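PDB 5JS4: phiAB6 tailspike from Unidentified phage, which probably binds and fragments the exopolysaccharide of Acinetobacter baumannii as a trimeric beta-helical tailspike of the phage. Local coordinates for residues 453-458 against 483-488; 258-263 against 286-291; 676-681 against 690-695; 199-204 against 217-222. One frame throughout, in Å; residues are numbered along the deposited sequence.

Interaction 1: residues 453-458 against 483-488; sequences ARTVAH and ANSCYG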
loop_
_atom_site.group_PDB
_atom_site.type_symbol
_atom_site.label_atom_id
_atom_site.label_comp_id
_atom_site.label_asym_id
_atom_site.label_seq_id
_atom_site.Cartn_x
_atom_site.Cartn_y
_atom_site.Cartn_z
ATOM N N ALA A 453 -17.178 12.032 7.147
ATOM C CA ALA A 453 -16.466 12.619 8.277
ATOM C C ALA A 453 -16.399 14.133 8.122
ATOM O O ALA A 453 -16.548 14.653 7.018
ATOM C CB ALA A 453 -15.064 12.036 8.380
ATOM N N ARG A 454 -16.180 14.835 9.231
ATOM C CA ARG A 454 -15.951 16.279 9.190
ATOM C C ARG A 454 -14.555 16.603 8.668
ATOM O O ARG A 454 -14.385 17.505 7.846
ATOM C CB ARG A 454 -16.133 16.895 10.576
ATOM C CG ARG A 454 -16.121 18.415 10.571
ATOM C CD ARG A 454 -16.474 18.972 11.938
ATOM N NE ARG A 454 -15.431 18.705 12.922
ATOM C CZ ARG A 454 -15.509 19.020 14.213
ATOM N NH1 ARG A 454 -16.593 19.619 14.700
ATOM N NH2 ARG A 454 -14.498 18.736 15.024
ATOM N N THR A 455 -13.565 15.867 9.172
ATOM C CA THR A 455 -12.165 16.047 8.807
ATOM C C THR A 455 -11.543 14.681 8.589
ATOM O O THR A 455 -11.757 13.764 9.384
ATOM C CB THR A 455 -11.380 16.755 9.928
ATOM O OG1 THR A 455 -11.932 18.057 10.150
ATOM C CG2 THR A 455 -9.891 16.885 9.592
ATOM N N VAL A 456 -10.780 14.561 7.507
ATOM C CA VAL A 456 -10.001 13.365 7.215
ATOM C C VAL A 456 -8.576 13.825 6.927
ATOM O O VAL A 456 -8.306 14.425 5.883
ATOM C CB VAL A 456 -10.590 12.587 6.025
ATOM C CG1 VAL A 456 -9.704 11.405 5.653
ATOM C CG2 VAL A 456 -11.992 12.104 6.356
ATOM N N ALA A 457 -7.681 13.552 7.872
ATOM C CA ALA A 457 -6.316 14.055 7.837
ATOM C C ALA A 457 -5.317 12.911 7.932
ATOM O O ALA A 457 -5.409 12.077 8.825
ATOM C CB ALA A 457 -6.093 15.033 8.981
ATOM N N HIS A 458 -4.369 12.874 7.003
ATOM C CA HIS A 458 -3.277 11.898 7.048
ATOM C C HIS A 458 -3.761 10.460 7.204
ATOM O O HIS A 458 -3.192 9.679 7.968
ATOM C CB HIS A 458 -2.292 12.264 8.159
ATOM C CG HIS A 458 -1.719 13.636 8.016
ATOM N ND1 HIS A 458 -0.834 13.974 7.015
ATOM C CD2 HIS A 458 -1.916 14.762 8.740
ATOM C CE1 HIS A 458 -0.505 15.247 7.136
ATOM N NE2 HIS A 458 -1.150 15.748 8.173
ATOM N N ALA A 483 -14.505 22.491 5.402
ATOM C CA ALA A 483 -13.773 23.248 4.385
ATOM C C ALA A 483 -12.270 23.043 4.558
ATOM O O ALA A 483 -11.742 23.230 5.654
ATOM C CB ALA A 483 -14.120 24.727 4.471
ATOM N N ASN A 484 -11.594 22.650 3.475
ATOM C CA ASN A 484 -10.162 22.313 3.507
ATOM C C ASN A 484 -9.805 21.318 4.619
ATOM O O ASN A 484 -8.695 21.341 5.161
ATOM C CB ASN A 484 -9.302 23.583 3.625
ATOM C CG ASN A 484 -9.138 24.309 2.300
ATOM O OD1 ASN A 484 -9.353 23.743 1.229
ATOM N ND2 ASN A 484 -8.737 25.574 2.371
ATOM N N SER A 485 -10.746 20.431 4.939
ATOM C CA SER A 485 -10.582 19.498 6.049
ATOM C C SER A 485 -10.270 18.082 5.585
ATOM O O SER A 485 -10.242 17.159 6.395
ATOM C CB SER A 485 -11.831 19.491 6.925
ATOM O OG SER A 485 -12.077 20.781 7.456
ATOM N N CYS A 486 -10.048 17.913 4.284
ATOM C CA CYS A 486 -9.527 16.664 3.744
ATOM C C CYS A 486 -8.132 16.950 3.212
ATOM O O CYS A 486 -7.977 17.611 2.183
ATOM C CB CYS A 486 -10.427 16.123 2.636
ATOM S SG CYS A 486 -9.871 14.532 1.982
ATOM N N TYR A 487 -7.119 16.475 3.929
ATOM C CA TYR A 487 -5.737 16.801 3.598
ATOM C C TYR A 487 -4.764 15.756 4.126
ATOM O O TYR A 487 -5.064 15.032 5.077
ATOM C CB TYR A 487 -5.373 18.180 4.162
ATOM C CG TYR A 487 -5.418 18.268 5.674
ATOM C CD1 TYR A 487 -4.294 17.973 6.440
ATOM C CD2 TYR A 487 -6.579 18.654 6.336
ATOM C CE1 TYR A 487 -4.327 18.051 7.823
ATOM C CE2 TYR A 487 -6.623 18.732 7.720
ATOM C CZ TYR A 487 -5.495 18.432 8.459
ATOM O OH TYR A 487 -5.533 18.511 9.834
ATOM N N GLY A 488 -3.598 15.686 3.496
ATOM C CA GLY A 488 -2.513 14.833 3.964
ATOM C C GLY A 488 -2.705 13.350 3.709
ATOM O O GLY A 488 -1.963 12.532 4.242
#

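Interaction 2: residues 258-263 against 286-291; sequences DDSAAF and LKNQVD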
loop_
_atom_site.group_PDB
_atom_site.type_symbol
_atom_site.label_atom_id
_atom_site.label_comp_id
_atom_site.label_asym_id
_atom_site.label_seq_id
_atom_site.Cartn_x
_atom_site.Cartn_y
_atom_site.Cartn_z
ATOM N N ASP A 258 -36.324 -15.243 25.971
ATOM C CA ASP A 258 -35.452 -14.103 26.249
ATOM C C ASP A 258 -34.306 -14.545 27.156
ATOM O O ASP A 258 -34.534 -14.975 28.285
ATOM C CB ASP A 258 -36.235 -12.960 26.911
ATOM C CG ASP A 258 -35.359 -11.752 27.245
ATOM O OD1 ASP A 258 -34.306 -11.557 26.595
ATOM O OD2 ASP A 258 -35.728 -10.985 28.158
ATOM N N ASP A 259 -33.081 -14.441 26.648
ATOM C CA ASP A 259 -31.887 -14.826 27.404
ATOM C C ASP A 259 -31.160 -13.638 28.039
ATOM O O ASP A 259 -30.073 -13.806 28.589
ATOM C CB ASP A 259 -30.913 -15.589 26.495
ATOM C CG ASP A 259 -31.412 -16.974 26.120
ATOM O OD1 ASP A 259 -32.157 -17.594 26.912
ATOM O OD2 ASP A 259 -31.037 -17.459 25.033
ATOM N N SER A 260 -31.755 -12.446 27.994
ATOM C CA SER A 260 -31.068 -11.242 28.473
ATOM C C SER A 260 -30.621 -11.349 29.937
ATOM O O SER A 260 -29.513 -10.933 30.275
ATOM C CB SER A 260 -31.928 -9.992 28.260
ATOM O OG SER A 260 -33.147 -10.075 28.972
ATOM N N ALA A 261 -31.468 -11.916 30.795
ATOM C CA ALA A 261 -31.122 -12.079 32.210
ATOM C C ALA A 261 -29.923 -13.012 32.388
ATOM O O ALA A 261 -29.052 -12.757 33.217
ATOM C CB ALA A 261 -32.318 -12.592 33.003
ATOM N N ALA A 262 -29.880 -14.084 31.600
ATOM C CA ALA A 262 -28.757 -15.025 31.630
ATOM C C ALA A 262 -27.457 -14.355 31.179
ATOM O O ALA A 262 -26.403 -14.553 31.790
ATOM C CB ALA A 262 -29.056 -16.237 30.758
ATOM N N PHE A 263 -27.540 -13.565 30.111
ATOM C CA PHE A 263 -26.390 -12.798 29.624
ATOM C C PHE A 263 -25.897 -11.837 30.703
ATOM O O PHE A 263 -24.695 -11.729 30.939
ATOM C CB PHE A 263 -26.735 -12.017 28.348
ATOM C CG PHE A 263 -26.615 -12.824 27.077
ATOM C CD1 PHE A 263 -27.367 -13.978 26.887
ATOM C CD2 PHE A 263 -25.770 -12.408 26.054
ATOM C CE1 PHE A 263 -27.263 -14.712 25.716
ATOM C CE2 PHE A 263 -25.665 -13.137 24.879
ATOM C CZ PHE A 263 -26.414 -14.289 24.709
ATOM N N LEU A 286 -32.531 -11.744 22.638
ATOM C CA LEU A 286 -32.376 -10.696 23.642
ATOM C C LEU A 286 -33.498 -9.680 23.486
ATOM O O LEU A 286 -33.638 -9.072 22.426
ATOM C CB LEU A 286 -31.028 -9.995 23.485
ATOM C CG LEU A 286 -29.791 -10.862 23.720
ATOM C CD1 LEU A 286 -28.539 -10.083 23.363
ATOM C CD2 LEU A 286 -29.721 -11.348 25.160
ATOM N N LYS A 287 -34.297 -9.509 24.540
ATOM C CA LYS A 287 -35.397 -8.532 24.543
ATOM C C LYS A 287 -35.112 -7.329 25.442
ATOM O O LYS A 287 -35.916 -6.396 25.515
ATOM C CB LYS A 287 -36.699 -9.203 24.986
ATOM C CG LYS A 287 -37.108 -10.377 24.116
ATOM C CD LYS A 287 -38.497 -10.882 24.466
ATOM C CE LYS A 287 -38.848 -12.106 23.637
ATOM N NZ LYS A 287 -40.211 -12.620 23.944
ATOM N N ASN A 288 -33.975 -7.357 26.130
ATOM C CA ASN A 288 -33.561 -6.265 27.002
ATOM C C ASN A 288 -32.082 -5.973 26.811
ATOM O O ASN A 288 -31.312 -6.849 26.410
ATOM C CB ASN A 288 -33.829 -6.618 28.463
ATOM C CG ASN A 288 -35.309 -6.741 28.767
ATOM O OD1 ASN A 288 -35.997 -5.737 28.965
ATOM N ND2 ASN A 288 -35.811 -7.972 28.804
ATOM N N GLN A 289 -31.695 -4.738 27.111
ATOM C CA GLN A 289 -30.307 -4.309 27.012
ATOM C C GLN A 289 -29.437 -5.127 27.956
ATOM O O GLN A 289 -29.846 -5.433 29.077
ATOM C CB GLN A 289 -30.195 -2.825 27.361
ATOM C CG GLN A 289 -28.800 -2.238 27.230
ATOM C CD GLN A 289 -28.785 -0.755 27.536
ATOM O OE1 GLN A 289 -28.861 -0.353 28.698
ATOM N NE2 GLN A 289 -28.698 0.069 26.497
ATOM N N VAL A 290 -28.249 -5.493 27.483
ATOM C CA VAL A 290 -27.258 -6.180 28.299
ATOM C C VAL A 290 -26.092 -5.229 28.537
ATOM O O VAL A 290 -25.572 -4.629 27.599
ATOM C CB VAL A 290 -26.757 -7.464 27.609
ATOM C CG1 VAL A 290 -25.591 -8.082 28.372
ATOM C CG2 VAL A 290 -27.898 -8.462 27.467
ATOM N N ASP A 291 -25.704 -5.085 29.800
ATOM C CA ASP A 291 -24.517 -4.330 30.175
ATOM C C ASP A 291 -23.370 -5.325 30.302
ATOM O O ASP A 291 -23.346 -6.136 31.225
ATOM C CB ASP A 291 -24.757 -3.594 31.498
ATOM C CG ASP A 291 -23.623 -2.655 31.874
ATOM O OD1 ASP A 291 -22.513 -2.767 31.310
ATOM O OD2 ASP A 291 -23.837 -1.793 32.753
#

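Interaction 3: residues 676-681 against 690-695; sequences QMIETY and EAAGFK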
loop_
_atom_site.group_PDB
_atom_site.type_symbol
_atom_site.label_atom_id
_atom_site.label_comp_id
_atom_site.label_asym_id
_atom_site.label_seq_id
_atom_site.Cartn_x
_atom_site.Cartn_y
_atom_site.Cartn_z
ATOM N N GLN A 676 32.039 47.458 -32.350
ATOM C CA GLN A 676 33.240 47.649 -31.540
ATOM C C GLN A 676 32.889 47.261 -30.117
ATOM O O GLN A 676 31.844 47.655 -29.609
ATOM C CB GLN A 676 33.678 49.105 -31.581
ATOM C CG GLN A 676 34.947 49.405 -30.798
ATOM C CD GLN A 676 35.289 50.871 -30.858
ATOM O OE1 GLN A 676 34.633 51.688 -30.214
ATOM N NE2 GLN A 676 36.295 51.222 -31.649
ATOM N N MET A 677 33.754 46.495 -29.465
ATOM C CA MET A 677 33.452 46.043 -28.113
ATOM C C MET A 677 33.686 47.161 -27.104
ATOM O O MET A 677 34.498 48.063 -27.333
ATOM C CB MET A 677 34.283 44.815 -27.754
ATOM C CG MET A 677 34.142 43.661 -28.731
ATOM S SD MET A 677 32.442 43.161 -29.075
ATOM C CE MET A 677 31.958 42.531 -27.469
ATOM N N ILE A 678 32.931 47.101 -26.011
ATOM C CA ILE A 678 33.140 47.958 -24.845
ATOM C C ILE A 678 33.757 47.078 -23.761
ATOM O O ILE A 678 33.178 46.070 -23.359
ATOM C CB ILE A 678 31.815 48.577 -24.348
ATOM C CG1 ILE A 678 31.172 49.420 -25.454
ATOM C CG2 ILE A 678 32.061 49.436 -23.112
ATOM C CD1 ILE A 678 29.754 49.854 -25.161
ATOM N N GLU A 679 34.942 47.458 -23.295
ATOM C CA GLU A 679 35.665 46.659 -22.313
ATOM C C GLU A 679 35.199 46.942 -20.887
ATOM O O GLU A 679 34.649 48.002 -20.604
ATOM C CB GLU A 679 37.170 46.906 -22.456
ATOM C CG GLU A 679 37.693 46.481 -23.822
ATOM C CD GLU A 679 39.201 46.345 -23.879
ATOM O OE1 GLU A 679 39.903 47.341 -23.589
ATOM O OE2 GLU A 679 39.681 45.242 -24.232
ATOM N N THR A 680 35.406 45.970 -20.002
ATOM C CA THR A 680 35.130 46.137 -18.570
ATOM C C THR A 680 36.308 46.790 -17.850
ATOM O O THR A 680 36.124 47.527 -16.883
ATOM C CB THR A 680 34.854 44.785 -17.896
ATOM O OG1 THR A 680 35.859 43.843 -18.291
ATOM C CG2 THR A 680 33.474 44.259 -18.288
ATOM N N TYR A 681 37.509 46.454 -18.307
ATOM C CA TYR A 681 38.763 47.075 -17.875
ATOM C C TYR A 681 39.699 47.062 -19.081
ATOM O O TYR A 681 39.477 46.310 -20.032
ATOM C CB TYR A 681 39.386 46.318 -16.693
ATOM C CG TYR A 681 39.584 44.835 -16.930
ATOM C CD1 TYR A 681 40.721 44.353 -17.571
ATOM C CD2 TYR A 681 38.632 43.912 -16.509
ATOM C CE1 TYR A 681 40.899 42.999 -17.794
ATOM C CE2 TYR A 681 38.798 42.555 -16.733
ATOM C CZ TYR A 681 39.932 42.102 -17.373
ATOM O OH TYR A 681 40.104 40.756 -17.597
ATOM N N GLU A 690 36.542 39.380 -22.582
ATOM C CA GLU A 690 35.510 39.859 -21.676
ATOM C C GLU A 690 35.078 41.260 -22.097
ATOM O O GLU A 690 35.917 42.128 -22.352
ATOM C CB GLU A 690 36.004 39.874 -20.228
ATOM C CG GLU A 690 34.975 40.456 -19.274
ATOM C CD GLU A 690 35.396 40.359 -17.829
ATOM O OE1 GLU A 690 35.563 39.223 -17.341
ATOM O OE2 GLU A 690 35.542 41.421 -17.187
ATOM N N ALA A 691 33.766 41.477 -22.183
ATOM C CA ALA A 691 33.234 42.780 -22.554
ATOM C C ALA A 691 32.062 43.167 -21.665
ATOM O O ALA A 691 31.357 42.309 -21.130
ATOM C CB ALA A 691 32.815 42.794 -24.019
ATOM N N ALA A 692 31.887 44.472 -21.500
ATOM C CA ALA A 692 30.722 45.031 -20.834
ATOM C C ALA A 692 29.539 45.091 -21.797
ATOM O O ALA A 692 28.383 44.970 -21.390
ATOM C CB ALA A 692 31.038 46.424 -20.318
ATOM N N GLY A 693 29.849 45.299 -23.071
ATOM C CA GLY A 693 28.842 45.470 -24.109
ATOM C C GLY A 693 29.526 45.726 -25.435
ATOM O O GLY A 693 30.674 45.324 -25.638
ATOM N N PHE A 694 28.827 46.390 -26.346
ATOM C CA PHE A 694 29.391 46.703 -27.649
ATOM C C PHE A 694 28.682 47.890 -28.283
ATOM O O PHE A 694 27.534 48.203 -27.936
ATOM C CB PHE A 694 29.373 45.475 -28.582
ATOM C CG PHE A 694 28.003 44.884 -28.818
ATOM C CD1 PHE A 694 27.466 43.959 -27.931
ATOM C CD2 PHE A 694 27.271 45.212 -29.953
ATOM C CE1 PHE A 694 26.218 43.397 -28.157
ATOM C CE2 PHE A 694 26.021 44.651 -30.182
ATOM C CZ PHE A 694 25.495 43.747 -29.281
ATOM N N LYS A 695 29.398 48.558 -29.183
ATOM C CA LYS A 695 28.857 49.646 -29.978
ATOM C C LYS A 695 28.473 49.132 -31.352
ATOM O O LYS A 695 29.134 48.247 -31.895
ATOM C CB LYS A 695 29.877 50.772 -30.139
ATOM C CG LYS A 695 30.268 51.453 -28.836
ATOM C CD LYS A 695 31.096 52.700 -29.103
ATOM C CE LYS A 695 31.550 53.370 -27.814
ATOM N NZ LYS A 695 32.350 54.596 -28.087
HETATM O O HOH W 1 34.299 54.423 -30.105
HETATM O O HOH W 2 38.264 39.060 -16.636
#

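Interaction 4: residues 199-204 against 217-222; sequences IVRSTV and GWVKVS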
loop_
_atom_site.group_PDB
_atom_site.type_symbol
_atom_site.label_atom_id
_atom_site.label_comp_id
_atom_site.label_asym_id
_atom_site.label_seq_id
_atom_site.Cartn_x
_atom_site.Cartn_y
_atom_site.Cartn_z
ATOM N N ILE A 199 -28.876 -38.414 46.834
ATOM C CA ILE A 199 -28.053 -39.055 47.855
ATOM C C ILE A 199 -27.026 -38.087 48.440
ATOM O O ILE A 199 -26.382 -37.324 47.717
ATOM C CB ILE A 199 -27.346 -40.318 47.315
ATOM C CG1 ILE A 199 -28.383 -41.418 47.070
ATOM C CG2 ILE A 199 -26.288 -40.811 48.297
ATOM C CD1 ILE A 199 -27.821 -42.685 46.457
ATOM N N VAL A 200 -26.886 -38.131 49.761
ATOM C CA VAL A 200 -25.838 -37.393 50.455
ATOM C C VAL A 200 -24.949 -38.368 51.217
ATOM O O VAL A 200 -25.394 -39.436 51.641
ATOM C CB VAL A 200 -26.394 -36.309 51.408
ATOM C CG1 VAL A 200 -26.993 -35.160 50.608
ATOM C CG2 VAL A 200 -27.416 -36.880 52.385
ATOM N N ARG A 201 -23.691 -37.975 51.373
ATOM C CA ARG A 201 -22.664 -38.778 52.011
ATOM C C ARG A 201 -22.144 -38.000 53.212
ATOM O O ARG A 201 -21.822 -36.821 53.088
ATOM C CB ARG A 201 -21.544 -39.016 51.001
ATOM C CG ARG A 201 -20.231 -39.543 51.547
ATOM C CD ARG A 201 -19.237 -39.622 50.403
ATOM N NE ARG A 201 -17.901 -40.010 50.829
ATOM C CZ ARG A 201 -16.907 -40.325 49.999
ATOM N NH1 ARG A 201 -17.090 -40.300 48.681
ATOM N NH2 ARG A 201 -15.721 -40.665 50.488
ATOM N N SER A 202 -22.064 -38.652 54.367
ATOM C CA SER A 202 -21.522 -38.003 55.557
ATOM C C SER A 202 -20.008 -37.871 55.450
ATOM O O SER A 202 -19.316 -38.834 55.118
ATOM C CB SER A 202 -21.869 -38.783 56.818
ATOM O OG SER A 202 -21.330 -38.128 57.956
ATOM N N THR A 203 -19.506 -36.675 55.740
ATOM C CA THR A 203 -18.071 -36.404 55.708
ATOM C C THR A 203 -17.473 -36.341 57.114
ATOM O O THR A 203 -16.276 -36.081 57.269
ATOM C CB THR A 203 -17.778 -35.084 54.969
ATOM O OG1 THR A 203 -18.424 -33.993 55.637
ATOM C CG2 THR A 203 -18.270 -35.156 53.527
ATOM N N VAL A 204 -18.302 -36.590 58.129
ATOM C CA VAL A 204 -17.863 -36.544 59.526
ATOM C C VAL A 204 -18.364 -37.750 60.315
ATOM O O VAL A 204 -19.376 -38.363 59.968
ATOM C CB VAL A 204 -18.327 -35.248 60.228
ATOM C CG1 VAL A 204 -17.708 -34.030 59.558
ATOM C CG2 VAL A 204 -19.846 -35.135 60.241
ATOM N N GLY A 217 -21.419 -31.237 57.310
ATOM C CA GLY A 217 -21.069 -32.634 57.541
ATOM C C GLY A 217 -21.571 -33.592 56.471
ATOM O O GLY A 217 -21.408 -34.802 56.614
ATOM N N TRP A 218 -22.170 -33.054 55.407
ATOM C CA TRP A 218 -22.683 -33.852 54.290
ATOM C C TRP A 218 -22.232 -33.275 52.953
ATOM O O TRP A 218 -21.963 -32.081 52.843
ATOM C CB TRP A 218 -24.211 -33.871 54.293
ATOM C CG TRP A 218 -24.851 -34.447 55.514
ATOM C CD1 TRP A 218 -25.282 -33.763 56.614
ATOM C CD2 TRP A 218 -25.171 -35.824 55.749
ATOM N NE1 TRP A 218 -25.841 -34.627 57.521
ATOM C CE2 TRP A 218 -25.787 -35.899 57.016
ATOM C CE3 TRP A 218 -24.996 -37.002 55.013
ATOM C CZ2 TRP A 218 -26.222 -37.107 57.567
ATOM C CZ3 TRP A 218 -25.429 -38.200 55.558
ATOM C CH2 TRP A 218 -26.037 -38.243 56.825
ATOM N N VAL A 219 -22.173 -34.127 51.932
ATOM C CA VAL A 219 -21.981 -33.678 50.550
ATOM C C VAL A 219 -22.943 -34.419 49.627
ATOM O O VAL A 219 -23.271 -35.581 49.872
ATOM C CB VAL A 219 -20.531 -33.885 50.048
ATOM C CG1 VAL A 219 -19.563 -32.989 50.806
ATOM C CG2 VAL A 219 -20.106 -35.344 50.152
ATOM N N LYS A 220 -23.397 -33.740 48.575
ATOM C CA LYS A 220 -24.236 -34.364 47.551
ATOM C C LYS A 220 -23.352 -35.147 46.589
ATOM O O LYS A 220 -22.448 -34.581 45.974
ATOM C CB LYS A 220 -25.032 -33.310 46.783
ATOM C CG LYS A 220 -26.107 -32.619 47.609
ATOM C CD LYS A 220 -26.965 -31.681 46.766
ATOM C CE LYS A 220 -28.170 -32.383 46.148
ATOM N NZ LYS A 220 -27.824 -33.350 45.066
ATOM N N VAL A 221 -23.619 -36.443 46.451
ATOM C CA VAL A 221 -22.746 -37.314 45.656
ATOM C C VAL A 221 -22.898 -37.109 44.145
ATOM O O VAL A 221 -22.000 -37.462 43.384
ATOM C CB VAL A 221 -22.935 -38.811 46.003
ATOM C CG1 VAL A 221 -22.693 -39.045 47.490
ATOM C CG2 VAL A 221 -24.310 -39.316 45.579
ATOM N N SER A 222 -24.021 -36.537 43.714
ATOM C CA SER A 222 -24.244 -36.261 42.292
ATOM C C SER A 222 -23.688 -34.897 41.858
ATOM O O SER A 222 -23.892 -34.477 40.720
ATOM C CB SER A 222 -25.734 -36.351 41.958
ATOM O OG SER A 222 -26.460 -35.281 42.538
HETATM O O HOH W 3 -26.578 -36.227 45.154
HETATM O O HOH W 4 -19.280 -31.785 54.200
#

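Interaction 1: residues 453-458 against 483-488
A457 CB sits over one face of the Y487 ring, offset toward the rim. This CH-pi contact brings A457 CB to 3.5 Å from Y487 CZ. The Y487 side chain gets there because CG stands between the backbone N and the carbonyl carbon (chi1 63°), which folds the ring back over the neighbouring strand. The same ring turns its edge to the face of H458 in an offset edge-to-face pair. The two planes are nearly perpendicular, at 87°, and the centroids are 5.7 Å apart. T455 and Y487 cross obliquely; T455 CG2 is 4.2 Å from Y487 CE2 and 3.2 Å from S485 O. Beneath these side chains the backbones run parallel. V456 N donates to S485 O, Y487 N to V456 O at 3.1 Å, and H458 N to Y487 O at 3.0 Å. H458 ND1 adds a weak bond to G488 O. Y487 also lines a pocket holding malonic acid, and H458 stacks on Y494 of the second subunit. The pairing joins successive turns of the right-handed parallel beta-helix. Strand 455-457 lies between strands 433-435 and 486-487, while V456 and C486 both pack on V480 of strand 478-480.

Interaction 2: residues 258-263 against 286-291
The F263 ring carries L286 CD2 over the centre of one face. The methyl lies 4.0 Å from the ring centroid, only 13° off the normal, so this is a clear CH-pi contact. The two side chains cross at about a right angle. The other flat group is the carboxylate of D258, and its OD1 is gripped from both faces. K287 N donates to D258 OD1 at 2.9 Å from above the plane. S260 N donates to D258 OD1 at 3.0 Å from the opposite face. The S260 bond closes an Asx turn just ahead of the helix. At the second oxygen, S260 OG donates to D258 OD2 on its syn side, 2.9 Å away. N288 ND2 adds a weak bond to D258 OD2, its amide plane turned 39° from the carboxylate. The carboxylate is therefore held at both oxygens and tied to both segments. It reaches K287 because D258 CG is anti to the backbone N (chi1 179°). The aliphatic part of K287 runs obliquely past D258, with K287 CB 3.7 Å from D258 CG. Further along, V290 CG2 packs against F263 CB at 3.8 Å. L286 CD2 also touches the backbone of S260, so the same methyl meets both the helix start and the ring. No other chain of the assembly touches either segment. Helix 260-268 lies against the beginning of the beta-helix. F263, L286 and V290 all pack on F330 of strand 328-333, and F263 and L286 also meet I315 of strand 313-318.

Interaction 3: residues 676-681 against 690-695
Strand 676-678 runs antiparallel to 693-695, with Q676 and K695 as a hydrogen-bonded pair, M677 and F694 as a non-hydrogen-bonded pair, and a bulge where A692 and G693 both face I678. I678 O accepts from A692 N at 2.8 Å and, weakly, from G693 N. On one face, the side chains of Q676 and K695 lie side by side and point the same way. A water accepts from K695 NZ and donates to Q676 OE1, linking their ends. K695 NZ also makes a salt bridge to E632, and Q676 NE2 bonds G666 O of the second subunit. I678 lies along the strand opposite, with CD1 4.0 Å from K695 CG. On the other face, M677 bends at chi2 and chi3, which brings its CE to 3.6 Å from A691 CB. M677 SD lies 3.9 Å from F694 CB. Beyond the bulge, T680 meets E690 at about a right angle. T680 OG1 donates to the anti lone pair of E690 OE2, 2.7 Å away. A second water, in the plane of the Y681 ring at its edge, joins Y681 OH to E690 OE1, so each carboxylate oxygen has a partner. The short helix 684-688 connects the two strands and packs W685 on M677 and A691. A692 and G693 opposite I678 form a classic beta bulge, set in an otherwise regular antiparallel pairing near the C-terminal end of the tailspike.

Interaction 4: residues 199-204 against 217-222
W218 packs tightly against the strand opposite. S202 CB lies over one face of its six-membered ring, 4.2 Å from the centroid. The V200 side chain crosses that of W218 at about a right angle, with V200 CG2 3.6 Å from W218 CE3. W218 NE1 bonds S209 O. A chi1 of -180° lets S202 OG donate to V204 O at 2.8 Å; N207 also bonds this hydroxyl. On the other face, T203 CG2 meets V219 CG1, and V221 CG1 touches R201 CB at 3.7 Å. Strands 199-202 and 218-220 form an antiparallel pair in a three-stranded sheet, with 199-202 in the middle and 191-193 on its far side. R201 and V219 exchange two backbone bonds, T203 N bonds G217 O at 2.8 Å, and V221 N donates to I199 O at 3.2 Å. Waters join polar atoms at both ends. One water donates to I199 O and accepts from S222 N and K220 NZ, the lysine also pairing with D198. Another sits 2.8 Å from T203 OG1 and bonds W218 O weakly. V204, an exposed residue, touches only G217 across the contact. The extended R201 side chain leads away from strand 218-220 to a salt bridge with D198 of the second subunit.

The four contacts follow one another along an elongated chain, in the order 4, 2, 1, 3. Interaction 4 lies on the N-terminal side, its centre about 36 Å from that of interaction 2 at the start of the beta-helix. Interaction 1 lies further along the beta-helix, about 40 Å from interaction 2 between centres. Interaction 3 is about 60 Å away from interaction 1, again between centres. The end contacts, 3 and 4, have centres about 125 Å apart, and none of the four touches another. Only interaction 1 holds a residue of a malonic acid pocket. Interactions 1, 3 and 4 also meet neighbouring subunits, whereas interaction 2 stays within its own chain.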